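Local coordinates for bifunctional enzyme cysn/cysc (Mycobacterium tuberculosis, PDB 4BZP), which catalyses, as an adenylyl-sulfate (APS) kinase, the ATP-dependent 3'-phosphorylation of adenosine-5'-phosphosulfate in the sulfate-activating complex, at residues 23-28 with 167-172; 113-118 with 125-130; 50-55 with 60-65; 69-74 with 100-105. All blocks are in the same frame, centred on the assembly; numbering follows the deposited sequence. Where two conformers were deposited one is given.

Interaction 1: residues 23-28 with 167-172; sequences MLVERK and EVIDLL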
loop_
_atom_site.group_PDB
_atom_site.type_symbol
_atom_site.label_atom_id
_atom_site.label_comp_id
_atom_site.label_asym_id
_atom_site.label_seq_id
_atom_site.Cartn_x
_atom_site.Cartn_y
_atom_site.Cartn_z
ATOM N N MET A 23 -15.484 -4.619 -9.951
ATOM C CA MET A 23 -15.942 -3.233 -10.101
ATOM C C MET A 23 -17.405 -3.095 -9.702
ATOM O O MET A 23 -17.770 -2.094 -9.115
ATOM C CB MET A 23 -15.713 -2.723 -11.527
ATOM C CG MET A 23 -14.232 -2.642 -11.901
ATOM S SD MET A 23 -13.388 -1.335 -11.011
ATOM C CE MET A 23 -13.981 0.197 -11.707
ATOM N N LEU A 24 -18.236 -4.079 -10.054
ATOM C CA LEU A 24 -19.645 -3.989 -9.729
ATOM C C LEU A 24 -19.874 -4.219 -8.252
ATOM O O LEU A 24 -20.692 -3.553 -7.618
ATOM C CB LEU A 24 -20.478 -4.943 -10.574
ATOM C CG LEU A 24 -21.996 -4.823 -10.301
ATOM C CD1 LEU A 24 -22.536 -3.414 -10.412
ATOM C CD2 LEU A 24 -22.720 -5.701 -11.288
ATOM N N VAL A 25 -19.142 -5.127 -7.632
ATOM C CA VAL A 25 -19.202 -5.275 -6.187
ATOM C C VAL A 25 -18.786 -3.976 -5.509
ATOM O O VAL A 25 -19.453 -3.530 -4.575
ATOM C CB VAL A 25 -18.319 -6.441 -5.679
ATOM C CG1 VAL A 25 -18.214 -6.461 -4.167
ATOM C CG2 VAL A 25 -18.815 -7.776 -6.171
ATOM N N GLU A 26 -17.733 -3.352 -5.993
ATOM C CA GLU A 26 -17.318 -2.071 -5.401
ATOM C C GLU A 26 -18.461 -1.075 -5.472
ATOM O O GLU A 26 -18.726 -0.418 -4.464
ATOM C CB GLU A 26 -16.088 -1.560 -6.144
ATOM C CG GLU A 26 -15.499 -0.274 -5.526
ATOM C CD GLU A 26 -14.423 0.399 -6.371
ATOM O OE1 GLU A 26 -14.551 0.498 -7.620
ATOM O OE2 GLU A 26 -13.352 0.706 -5.803
ATOM N N ARG A 27 -19.095 -0.934 -6.625
ATOM C CA ARG A 27 -20.196 0.029 -6.772
ATOM C C ARG A 27 -21.331 -0.321 -5.842
ATOM O O ARG A 27 -21.904 0.584 -5.184
ATOM C CB ARG A 27 -20.660 0.098 -8.222
ATOM C CG ARG A 27 -19.635 0.735 -9.158
ATOM C CD ARG A 27 -20.092 1.118 -10.559
ATOM N NE ARG A 27 -20.390 -0.063 -11.361
ATOM C CZ ARG A 27 -19.486 -0.719 -12.090
ATOM N NH1 ARG A 27 -18.229 -0.303 -12.112
ATOM N NH2 ARG A 27 -19.836 -1.770 -12.759
ATOM N N LYS A 28 -21.727 -1.592 -5.811
ATOM C CA LYS A 28 -22.854 -2.006 -4.947
ATOM C C LYS A 28 -22.579 -1.669 -3.502
ATOM O O LYS A 28 -23.477 -1.197 -2.775
ATOM C CB LYS A 28 -23.170 -3.494 -5.092
ATOM C CG LYS A 28 -23.889 -3.886 -6.376
ATOM C CD LYS A 28 -24.070 -5.370 -6.420
ATOM C CE LYS A 28 -24.709 -5.896 -7.682
ATOM N NZ LYS A 28 -26.145 -5.451 -7.721
ATOM N N GLU A 167 -23.456 -12.712 -5.546
ATOM C CA GLU A 167 -22.923 -13.902 -4.897
ATOM C C GLU A 167 -21.711 -13.578 -4.040
ATOM O O GLU A 167 -21.522 -14.161 -2.971
ATOM C CB GLU A 167 -22.537 -14.967 -5.881
ATOM C CG GLU A 167 -23.663 -15.627 -6.611
ATOM C CD GLU A 167 -23.093 -16.745 -7.422
ATOM O OE1 GLU A 167 -22.580 -17.699 -6.804
ATOM O OE2 GLU A 167 -23.104 -16.620 -8.658
ATOM N N VAL A 168 -20.849 -12.677 -4.524
ATOM C CA VAL A 168 -19.672 -12.256 -3.734
ATOM C C VAL A 168 -20.134 -11.548 -2.464
ATOM O O VAL A 168 -19.602 -11.851 -1.397
ATOM C CB VAL A 168 -18.729 -11.344 -4.564
ATOM C CG1 VAL A 168 -17.601 -10.779 -3.686
ATOM C CG2 VAL A 168 -18.128 -12.154 -5.738
ATOM N N ILE A 169 -21.119 -10.647 -2.590
ATOM C CA ILE A 169 -21.618 -9.937 -1.402
ATOM C C ILE A 169 -22.254 -10.925 -0.428
ATOM O O ILE A 169 -21.989 -10.849 0.766
ATOM C CB ILE A 169 -22.551 -8.833 -1.869
ATOM C CG1 ILE A 169 -21.722 -7.745 -2.541
ATOM C CG2 ILE A 169 -23.336 -8.253 -0.689
ATOM C CD1 ILE A 169 -22.517 -6.692 -3.221
ATOM N N ASP A 170 -22.967 -11.916 -0.938
ATOM C CA ASP A 170 -23.591 -12.944 -0.064
ATOM C C ASP A 170 -22.483 -13.677 0.700
ATOM O O ASP A 170 -22.587 -13.970 1.904
ATOM C CB ASP A 170 -24.446 -13.942 -0.848
ATOM C CG ASP A 170 -25.778 -13.339 -1.407
ATOM O OD1 ASP A 170 -26.132 -12.251 -0.989
ATOM O OD2 ASP A 170 -26.325 -13.994 -2.295
ATOM N N LEU A 171 -21.383 -13.983 0.020
ATOM C CA LEU A 171 -20.253 -14.677 0.672
ATOM C C LEU A 171 -19.714 -13.850 1.810
ATOM O O LEU A 171 -19.427 -14.380 2.912
ATOM C CB LEU A 171 -19.143 -14.935 -0.353
ATOM C CG LEU A 171 -17.838 -15.611 0.150
ATOM C CD1 LEU A 171 -18.052 -17.021 0.686
ATOM C CD2 LEU A 171 -16.790 -15.560 -0.962
ATOM N N LEU A 172 -19.566 -12.554 1.561
ATOM C CA LEU A 172 -19.024 -11.610 2.544
ATOM C C LEU A 172 -19.893 -11.517 3.736
ATOM O O LEU A 172 -19.392 -11.336 4.855
ATOM C CB LEU A 172 -18.836 -10.212 1.952
ATOM C CG LEU A 172 -17.756 -10.153 0.901
ATOM C CD1 LEU A 172 -17.749 -8.813 0.168
ATOM C CD2 LEU A 172 -16.379 -10.454 1.487
#
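In this P-loop kinase fold the helix that leaves the nucleotide-binding loop, 18-31, packs beside the C-terminal helix 161-173, and the contact is carried by Val25 and Lys28 against Val168 and Ile169. The axes of the two short segments pass 10.4 Å apart at a signed angle of -61°, so the helices touch at one place instead of running side by side. Val25 is at that place, its CA 7.1 Å from the CA of Ile169. Its two methyls have separate partners: CG2 points at the branch of Val168, 3.9 Å from that residue's CB, while the side chains of Val25 and Ile169 slide past each other in opposite directions, CG1 of Val25 coming 4.1 Å from Ile169 CG1. That division follows from chi1 of 171°, which sets CG1 opposite the backbone N and CG2 opposite the carbonyl carbon.

Around this point Val25 also reaches Leu81 of strand 79-82 and Val168 reaches Leu153 of strand 153-155, which places both helices against the parallel sheet. Lys28, partly exposed, adds its aliphatic part, and its ammonium group turns away to a salt bridge with Asp162, at the start of the C-terminal helix. The extended end of Ile169 lies against the lysine chain, its CD1 3.8 Å from Lys28 CB and equally far, 3.8 Å, from Lys28 CD.

Interaction 2: residues 113-118 with 125-130; sequences TPLQDC and GLYAKA. With EDO (1,2-ethanediol), chain F.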
loop_
_atom_site.group_PDB
_atom_site.type_symbol
_atom_site.label_atom_id
_atom_site.label_comp_id
_atom_site.label_asym_id
_atom_site.label_seq_id
_atom_site.Cartn_x
_atom_site.Cartn_y
_atom_site.Cartn_z
ATOM N N THR A 113 -14.489 -19.502 -16.038
ATOM C CA THR A 113 -14.948 -19.378 -17.423
ATOM C C THR A 113 -13.931 -20.067 -18.310
ATOM O O THR A 113 -12.727 -19.796 -18.180
ATOM C CB THR A 113 -15.082 -17.863 -17.766
ATOM O OG1 THR A 113 -16.061 -17.236 -16.898
ATOM C CG2 THR A 113 -15.502 -17.656 -19.211
ATOM N N PRO A 114 -14.388 -20.973 -19.169
ATOM C CA PRO A 114 -13.454 -21.715 -20.025
ATOM C C PRO A 114 -12.676 -20.819 -20.969
ATOM O O PRO A 114 -13.164 -19.740 -21.343
ATOM C CB PRO A 114 -14.364 -22.643 -20.841
ATOM C CG PRO A 114 -15.723 -22.444 -20.455
ATOM C CD PRO A 114 -15.801 -21.291 -19.462
ATOM N N LEU A 115 -11.483 -21.240 -21.350
ATOM C CA LEU A 115 -10.685 -20.552 -22.284
ATOM C C LEU A 115 -11.476 -20.101 -23.519
ATOM O O LEU A 115 -11.302 -18.971 -23.956
ATOM C CB LEU A 115 -9.516 -21.432 -22.725
ATOM C CG LEU A 115 -8.552 -20.852 -23.784
ATOM C CD1 LEU A 115 -7.809 -19.671 -23.233
ATOM C CD2 LEU A 115 -7.529 -21.911 -24.194
ATOM N N GLN A 116 -12.215 -20.988 -24.147
ATOM C CA GLN A 116 -12.941 -20.644 -25.367
ATOM C C GLN A 116 -13.849 -19.456 -25.172
ATOM O O GLN A 116 -13.956 -18.606 -26.066
ATOM C CB GLN A 116 -13.751 -21.850 -25.884
ATOM C CG GLN A 116 -12.907 -22.855 -26.655
ATOM C CD GLN A 116 -13.761 -23.772 -27.516
ATOM O OE1 GLN A 116 -14.964 -23.544 -27.692
ATOM N NE2 GLN A 116 -13.150 -24.809 -28.052
ATOM N N ASP A 117 -14.508 -19.418 -24.027
ATOM C CA ASP A 117 -15.416 -18.316 -23.752
ATOM C C ASP A 117 -14.594 -17.054 -23.498
ATOM O O ASP A 117 -14.959 -15.946 -23.922
ATOM C CB ASP A 117 -16.306 -18.561 -22.531
ATOM C CG ASP A 117 -17.326 -19.640 -22.662
ATOM O OD1 ASP A 117 -17.542 -20.148 -23.757
ATOM O OD2 ASP A 117 -17.981 -19.920 -21.568
ATOM N N CYS A 118 -13.506 -17.151 -22.738
ATOM C CA CYS A 118 -12.658 -15.965 -22.485
ATOM C C CYS A 118 -12.090 -15.379 -23.753
ATOM O O CYS A 118 -12.030 -14.145 -23.921
ATOM C CB CYS A 118 -11.490 -16.352 -21.575
ATOM S SG CYS A 118 -11.934 -16.806 -19.856
ATOM N N GLY A 125 -8.375 -7.266 -26.529
ATOM C CA GLY A 125 -7.575 -7.761 -27.644
ATOM C C GLY A 125 -6.299 -8.455 -27.252
ATOM O O GLY A 125 -5.434 -8.687 -28.092
ATOM N N LEU A 126 -6.127 -8.842 -26.000
ATOM C CA LEU A 126 -4.934 -9.531 -25.529
ATOM C C LEU A 126 -4.853 -10.930 -26.120
ATOM O O LEU A 126 -3.751 -11.401 -26.449
ATOM C CB LEU A 126 -4.971 -9.644 -23.984
ATOM C CG LEU A 126 -4.897 -8.283 -23.296
ATOM C CD1 LEU A 126 -5.066 -8.536 -21.792
ATOM C CD2 LEU A 126 -3.597 -7.536 -23.588
ATOM N N TYR A 127 -5.962 -11.650 -26.274
ATOM C CA TYR A 127 -5.930 -12.990 -26.915
ATOM C C TYR A 127 -5.506 -12.806 -28.355
ATOM O O TYR A 127 -4.707 -13.614 -28.845
ATOM C CB TYR A 127 -7.265 -13.744 -26.839
ATOM C CG TYR A 127 -7.512 -14.334 -25.467
ATOM C CD1 TYR A 127 -8.151 -13.597 -24.506
ATOM C CD2 TYR A 127 -7.130 -15.626 -25.163
ATOM C CE1 TYR A 127 -8.372 -14.140 -23.224
ATOM C CE2 TYR A 127 -7.316 -16.182 -23.935
ATOM C CZ TYR A 127 -7.950 -15.433 -22.947
ATOM O OH TYR A 127 -8.081 -15.976 -21.684
ATOM N N ALA A 128 -6.034 -11.800 -29.062
ATOM C CA ALA A 128 -5.610 -11.599 -30.475
ATOM C C ALA A 128 -4.109 -11.337 -30.529
ATOM O O ALA A 128 -3.435 -11.875 -31.422
ATOM C CB ALA A 128 -6.391 -10.465 -31.096
ATOM N N LYS A 129 -3.556 -10.550 -29.610
ATOM C CA LYS A 129 -2.099 -10.343 -29.596
ATOM C C LYS A 129 -1.386 -11.670 -29.321
ATOM O O LYS A 129 -0.326 -11.990 -29.983
ATOM C CB LYS A 129 -1.688 -9.332 -28.563
ATOM C CG LYS A 129 -1.787 -7.916 -28.981
ATOM C CD LYS A 129 -0.987 -7.033 -28.043
ATOM C CE LYS A 129 -1.122 -5.569 -28.333
ATOM N NZ LYS A 129 0.089 -4.892 -27.795
ATOM N N ALA A 130 -1.838 -12.464 -28.372
ATOM C CA ALA A 130 -1.170 -13.723 -28.034
ATOM C C ALA A 130 -1.155 -14.644 -29.231
ATOM O O ALA A 130 -0.124 -15.300 -29.525
ATOM C CB ALA A 130 -1.858 -14.389 -26.846
HETATM C C1 EDO F . -10.706 -21.903 -16.874
HETATM O O1 EDO F . -11.729 -21.256 -16.154
HETATM C C2 EDO F . -9.629 -22.064 -15.848
HETATM O O2 EDO F . -9.487 -23.448 -15.708
#
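Tyr127, reaching from the helix 126-131 to Leu115 and Cys118 of the helix 115-121, joins two short helices of the P-loop kinase fold that follow strand 106-111; Arg121 and Pro123, between the segments, belong to the ADP pocket. The second segment starts at Gly125, the N-cap residue, which has a positive phi of 70°, a value that favours glycine, and whose O accepts the amide of Lys129 at 3.0 Å. Next, beyond Leu126, comes Tyr127, whose side chain makes all the direct contacts across the pair. Its CG stands opposite the carbonyl carbon (chi1 -77°), which sends the ring toward the first helix.

Leu115 and Cys118 meet the ring at different atoms. Leu115 extends its CD1 to 3.6 Å from Tyr127 CE2, approaching obliquely. Cys118 brings CB to 3.4 Å from Tyr127 OH and 3.9 Å from Tyr127 CZ, and its backbone O lies 3.7 Å from Tyr127 CE1. The phenol hydroxyl, buried at this junction, is satisfied elsewhere: it gives a hydrogen bond to the backbone O of Ser14, in the ADP-binding loop, while Phe138 meets the ring edge-to-face.

At Ala128 the helix start gains a further hold, since the amides of Tyr127 and Ala128 bond to OD1 and OD2 of Asp122, one oxygen each. The turn is completed where Ala130 N bonds to Leu126 O at 2.9 Å.

Interaction 3: residues 50-55 with 60-65; sequences ADLGFS and AENLRR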
loop_
_atom_site.group_PDB
_atom_site.type_symbol
_atom_site.label_atom_id
_atom_site.label_comp_id
_atom_site.label_asym_id
_atom_site.label_seq_id
_atom_site.Cartn_x
_atom_site.Cartn_y
_atom_site.Cartn_z
ATOM N N ALA A 50 6.575 0.064 -10.183
ATOM C CA ALA A 50 7.326 0.499 -11.357
ATOM C C ALA A 50 8.666 -0.169 -11.533
ATOM O O ALA A 50 9.193 -0.150 -12.653
ATOM C CB ALA A 50 7.488 2.019 -11.359
ATOM N N ASP A 51 9.259 -0.689 -10.480
ATOM C CA ASP A 51 10.536 -1.369 -10.556
ATOM C C ASP A 51 10.426 -2.765 -11.176
ATOM O O ASP A 51 11.460 -3.352 -11.547
ATOM C CB ASP A 51 11.164 -1.490 -9.190
ATOM C CG ASP A 51 10.307 -2.268 -8.184
ATOM O OD1 ASP A 51 9.083 -1.987 -8.096
ATOM O OD2 ASP A 51 10.901 -3.094 -7.471
ATOM N N LEU A 52 9.223 -3.321 -11.257
ATOM C CA LEU A 52 9.053 -4.707 -11.723
ATOM C C LEU A 52 8.821 -4.774 -13.217
ATOM O O LEU A 52 8.124 -3.952 -13.806
ATOM C CB LEU A 52 7.841 -5.330 -11.032
ATOM C CG LEU A 52 7.973 -5.459 -9.510
ATOM C CD1 LEU A 52 6.693 -6.110 -8.935
ATOM C CD2 LEU A 52 9.169 -6.269 -9.167
ATOM N N GLY A 53 9.338 -5.854 -13.795
ATOM C CA GLY A 53 8.968 -6.223 -15.171
ATOM C C GLY A 53 8.034 -7.416 -15.159
ATOM O O GLY A 53 7.224 -7.591 -14.231
ATOM N N PHE A 54 8.150 -8.267 -16.188
ATOM C CA PHE A 54 7.240 -9.374 -16.391
ATOM C C PHE A 54 7.897 -10.749 -16.436
ATOM O O PHE A 54 7.287 -11.741 -16.899
ATOM C CB PHE A 54 6.384 -9.118 -17.615
ATOM C CG PHE A 54 5.408 -8.002 -17.400
ATOM C CD1 PHE A 54 4.167 -8.241 -16.802
ATOM C CD2 PHE A 54 5.765 -6.698 -17.705
ATOM C CE1 PHE A 54 3.296 -7.188 -16.578
ATOM C CE2 PHE A 54 4.891 -5.648 -17.469
ATOM C CZ PHE A 54 3.660 -5.902 -16.920
ATOM N N SER A 55 9.089 -10.870 -15.866
ATOM C CA SER A 55 9.673 -12.160 -15.646
ATOM C C SER A 55 8.761 -12.973 -14.712
ATOM O O SER A 55 7.902 -12.372 -14.032
ATOM C CB SER A 55 11.054 -12.044 -14.990
ATOM O OG SER A 55 10.965 -11.628 -13.617
ATOM N N ALA A 60 5.389 -13.005 -9.684
ATOM C CA ALA A 60 5.178 -13.500 -8.360
ATOM C C ALA A 60 5.323 -12.372 -7.325
ATOM O O ALA A 60 4.524 -12.259 -6.385
ATOM C CB ALA A 60 6.053 -14.656 -7.978
ATOM N N GLU A 61 6.323 -11.522 -7.507
ATOM C CA GLU A 61 6.573 -10.426 -6.562
ATOM C C GLU A 61 5.460 -9.392 -6.658
ATOM O O GLU A 61 5.091 -8.833 -5.633
ATOM C CB GLU A 61 7.951 -9.830 -6.872
ATOM C CG GLU A 61 8.280 -8.603 -6.037
ATOM C CD GLU A 61 8.431 -8.883 -4.548
ATOM O OE1 GLU A 61 8.466 -10.033 -4.089
ATOM O OE2 GLU A 61 8.505 -7.876 -3.813
ATOM N N ASN A 62 4.930 -9.115 -7.835
ATOM C CA ASN A 62 3.771 -8.268 -8.005
ATOM C C ASN A 62 2.634 -8.749 -7.106
ATOM O O ASN A 62 2.047 -7.953 -6.368
ATOM C CB ASN A 62 3.383 -8.238 -9.477
ATOM C CG ASN A 62 2.217 -7.380 -9.745
ATOM O OD1 ASN A 62 2.281 -6.161 -9.543
ATOM N ND2 ASN A 62 1.124 -7.979 -10.194
ATOM N N LEU A 63 2.336 -10.038 -7.125
ATOM C CA LEU A 63 1.270 -10.607 -6.344
ATOM C C LEU A 63 1.625 -10.557 -4.883
ATOM O O LEU A 63 0.719 -10.272 -4.067
ATOM C CB LEU A 63 0.938 -12.023 -6.787
ATOM C CG LEU A 63 0.402 -12.172 -8.199
ATOM C CD1 LEU A 63 0.408 -13.609 -8.630
ATOM C CD2 LEU A 63 -0.990 -11.566 -8.303
ATOM N N ARG A 64 2.859 -10.846 -4.497
ATOM C CA ARG A 64 3.249 -10.760 -3.097
ATOM C C ARG A 64 2.989 -9.350 -2.557
ATOM O O ARG A 64 2.416 -9.165 -1.492
ATOM C CB ARG A 64 4.723 -11.142 -2.942
ATOM C CG ARG A 64 5.146 -11.305 -1.498
ATOM C CD ARG A 64 6.681 -11.411 -1.299
ATOM N NE ARG A 64 7.327 -10.147 -1.554
ATOM C CZ ARG A 64 7.392 -9.140 -0.653
ATOM N NH1 ARG A 64 6.872 -9.284 0.556
ATOM N NH2 ARG A 64 7.956 -8.025 -1.002
ATOM N N ARG A 65 3.419 -8.343 -3.311
ATOM C CA ARG A 65 3.238 -6.979 -2.850
ATOM C C ARG A 65 1.746 -6.657 -2.811
ATOM O O ARG A 65 1.285 -5.973 -1.856
ATOM C CB ARG A 65 3.966 -6.018 -3.750
ATOM C CG ARG A 65 5.471 -6.140 -3.707
ATOM C CD ARG A 65 6.098 -5.089 -4.545
ATOM N NE ARG A 65 7.516 -5.353 -4.810
ATOM C CZ ARG A 65 8.263 -4.554 -5.581
ATOM N NH1 ARG A 65 7.727 -3.527 -6.159
ATOM N NH2 ARG A 65 9.512 -4.911 -5.821
#
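Asp51 and Arg65 form a two-armed salt bridge that ties the loop before helix 56-75 to that helix, within a salt-bridge network of Asp51, Glu61, Arg64 and Arg65. The grip is end-on. Arg65 NH1 gives a bond to Asp51 OD1 at 2.8 Å, and Arg65 NH2 gives one to Asp51 OD2, also at 2.8 Å with an N-H...O angle of 170°. Each oxygen uses its syn lone pair, and the carboxylate and guanidinium planes lie only 12° apart. Asp51 reaches this position with CG lodged between its backbone N and carbonyl carbon (chi1 60°).

The remaining side of Arg65 is engaged too: NE donates to Glu61 OE2 at 2.9 Å, and NH1 has a second acceptor in Asn49 OD1. The guanidinium is thus held on three nitrogens, fixing its rotation, and the positive charge between the carboxylates of Asp51 and Glu61 probably offsets their mutual repulsion. Glu61 OE2 takes a second bond, from Arg64 NH2, while Arg64 NE binds Glu61 OE1 at 2.8 Å, a side-on grip. Arg64 continues into the dimer interface, where NH1 and NH2 bond to the O atoms of Gly47 and Leu48 of the second subunit.

Leu52 supplies the apolar complement. Both its methyls lie over one face of the Arg65 guanidinium, CD1 above the centre and CD2 nearest NH2, with CD2 3.6 Å from Arg65 NH2. Leu52 CD1 also touches the helix backbone, 3.7 Å from Asn62 N.

Interaction 4: residues 69-74 with 100-105; sequences VATLLA and ADAGID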
loop_
_atom_site.group_PDB
_atom_site.type_symbol
_atom_site.label_atom_id
_atom_site.label_comp_id
_atom_site.label_asym_id
_atom_site.label_seq_id
_atom_site.Cartn_x
_atom_site.Cartn_y
_atom_site.Cartn_z
ATOM N N VAL A 69 -0.427 -4.934 0.270
ATOM C CA VAL A 69 -1.209 -3.715 0.117
ATOM C C VAL A 69 -2.646 -4.008 0.474
ATOM O O VAL A 69 -3.292 -3.226 1.163
ATOM C CB VAL A 69 -1.052 -3.082 -1.256
ATOM C CG1 VAL A 69 -1.977 -1.898 -1.404
ATOM C CG2 VAL A 69 0.414 -2.759 -1.504
ATOM N N ALA A 70 -3.160 -5.153 0.033
ATOM C CA ALA A 70 -4.520 -5.507 0.416
ATOM C C ALA A 70 -4.681 -5.631 1.915
ATOM O O ALA A 70 -5.712 -5.177 2.453
ATOM C CB ALA A 70 -4.910 -6.795 -0.251
ATOM N N THR A 71 -3.728 -6.233 2.609
ATOM C CA THR A 71 -3.880 -6.387 4.081
ATOM C C THR A 71 -3.825 -5.055 4.719
ATOM O O THR A 71 -4.573 -4.803 5.694
ATOM C CB THR A 71 -2.869 -7.311 4.802
ATOM O OG1 THR A 71 -1.560 -6.730 4.714
ATOM C CG2 THR A 71 -2.936 -8.719 4.272
ATOM N N LEU A 72 -3.003 -4.152 4.221
ATOM C CA LEU A 72 -2.930 -2.780 4.756
ATOM C C LEU A 72 -4.254 -2.042 4.585
ATOM O O LEU A 72 -4.783 -1.436 5.546
ATOM C CB LEU A 72 -1.758 -2.039 4.108
ATOM C CG LEU A 72 -1.621 -0.540 4.353
ATOM C CD1 LEU A 72 -1.435 -0.391 5.822
ATOM C CD2 LEU A 72 -0.470 0.078 3.572
ATOM N N LEU A 73 -4.828 -2.108 3.388
ATOM C CA LEU A 73 -6.089 -1.428 3.146
ATOM C C LEU A 73 -7.182 -2.048 4.000
ATOM O O LEU A 73 -8.068 -1.350 4.479
ATOM C CB LEU A 73 -6.469 -1.474 1.689
ATOM C CG LEU A 73 -5.613 -0.646 0.728
ATOM C CD1 LEU A 73 -5.920 -1.014 -0.726
ATOM C CD2 LEU A 73 -5.839 0.857 0.988
ATOM N N ALA A 74 -7.188 -3.357 4.134
ATOM C CA ALA A 74 -8.178 -4.017 4.989
ATOM C C ALA A 74 -8.042 -3.610 6.416
ATOM O O ALA A 74 -9.030 -3.367 7.111
ATOM C CB ALA A 74 -8.054 -5.522 4.838
ATOM N N ALA A 100 -3.947 -14.220 6.663
ATOM C CA ALA A 100 -4.196 -14.946 7.914
ATOM C C ALA A 100 -3.210 -14.492 8.983
ATOM O O ALA A 100 -3.614 -14.364 10.157
ATOM C CB ALA A 100 -4.095 -16.439 7.659
ATOM N N ASP A 101 -1.961 -14.297 8.618
ATOM C CA ASP A 101 -0.955 -13.837 9.597
ATOM C C ASP A 101 -1.341 -12.477 10.176
ATOM O O ASP A 101 -1.013 -12.185 11.364
ATOM C CB ASP A 101 0.434 -13.729 8.975
ATOM C CG ASP A 101 1.105 -15.052 8.660
ATOM O OD1 ASP A 101 0.693 -16.100 9.148
ATOM O OD2 ASP A 101 2.102 -14.983 7.904
ATOM N N ALA A 102 -1.992 -11.627 9.380
ATOM C CA ALA A 102 -2.471 -10.314 9.806
ATOM C C ALA A 102 -3.823 -10.304 10.480
ATOM O O ALA A 102 -4.317 -9.213 10.879
ATOM C CB ALA A 102 -2.506 -9.411 8.601
ATOM N N GLY A 103 -4.488 -11.437 10.575
ATOM C CA GLY A 103 -5.794 -11.406 11.112
ATOM C C GLY A 103 -6.933 -10.967 10.229
ATOM O O GLY A 103 -8.002 -10.651 10.714
ATOM N N ILE A 104 -6.714 -10.977 8.910
ATOM C CA ILE A 104 -7.687 -10.413 7.982
ATOM C C ILE A 104 -8.390 -11.519 7.198
ATOM O O ILE A 104 -7.697 -12.364 6.613
ATOM C CB ILE A 104 -7.017 -9.453 6.954
ATOM C CG1 ILE A 104 -6.366 -8.286 7.702
ATOM C CG2 ILE A 104 -8.007 -8.905 5.934
ATOM C CD1 ILE A 104 -7.293 -7.403 8.500
ATOM N N ASP A 105 -9.715 -11.498 7.142
ATOM C CA ASP A 105 -10.492 -12.453 6.346
ATOM C C ASP A 105 -10.109 -12.363 4.867
ATOM O O ASP A 105 -9.922 -11.281 4.313
ATOM C CB ASP A 105 -11.978 -12.149 6.449
ATOM C CG ASP A 105 -12.603 -12.568 7.764
ATOM O OD1 ASP A 105 -11.964 -13.171 8.642
ATOM O OD2 ASP A 105 -13.808 -12.281 7.859
#
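Thr71 and Ala74, one turn apart on helix 56-75, pack against Ala102 and Ile104, where the chain leaves helix 89-101 through a Schellman motif at Gly103 and heads into strand 106-111. That helix and strand belong to the beta-alpha-beta crossover that starts from strand 79-82, so the contact joins its final turn to a neighbouring helix packed on the parallel sheet.

Along the first segment, Val69 contacts Leu48 of the second subunit, and Ala70 faces the sheet, touching Val80 and Thr7. Thr71 is the first to meet the turn. Its CB comes 4.4 Å from Ala102 CB, a loose approach, and its O lies 4.4 Å from Ile104 CG1; its hydroxyl bonds to the backbone O of His68 in the same helix. Leu72 and Leu73 turn to the dimer interface, packing on Tyr37 and Leu72 of the second subunit respectively.

Ala74 makes the tightest contact of the pair. Its methyl meets the branch methyl CG2 of Ile104, which stands opposite the isoleucine's backbone N (chi1 -61°) and points across. The Gly103 N to Ala100 O bond, 3.1 Å, lies in the turn that leads to Ile104. Ile104 CG2 sits 3.6 Å from Ala74 CB, while CD1 of the same isoleucine is 4.2 Å from Ala74 CB.

Overall arrangement
Along the chain, interaction 1 closes the widest loop, joining helix 18-31 to the C-terminal helix, and the other three are nested within it in the order 3, 4, 2. Interactions 3 and 4 both use helix 56-75, with centres 19 Å apart, and both reach the second subunit, so this helix serves fold and dimer together. Interaction 1 lies across the chain's centre from interaction 3, their centres 27 Å apart. Interaction 2, 32 Å centre to centre from interaction 4, sits nearer the nucleotide: the side chain of Cys118 is about 7 Å from ADP, that of Val168 about 11 Å. The contacts join helices to one another, a loop and a turn around the parallel sheet.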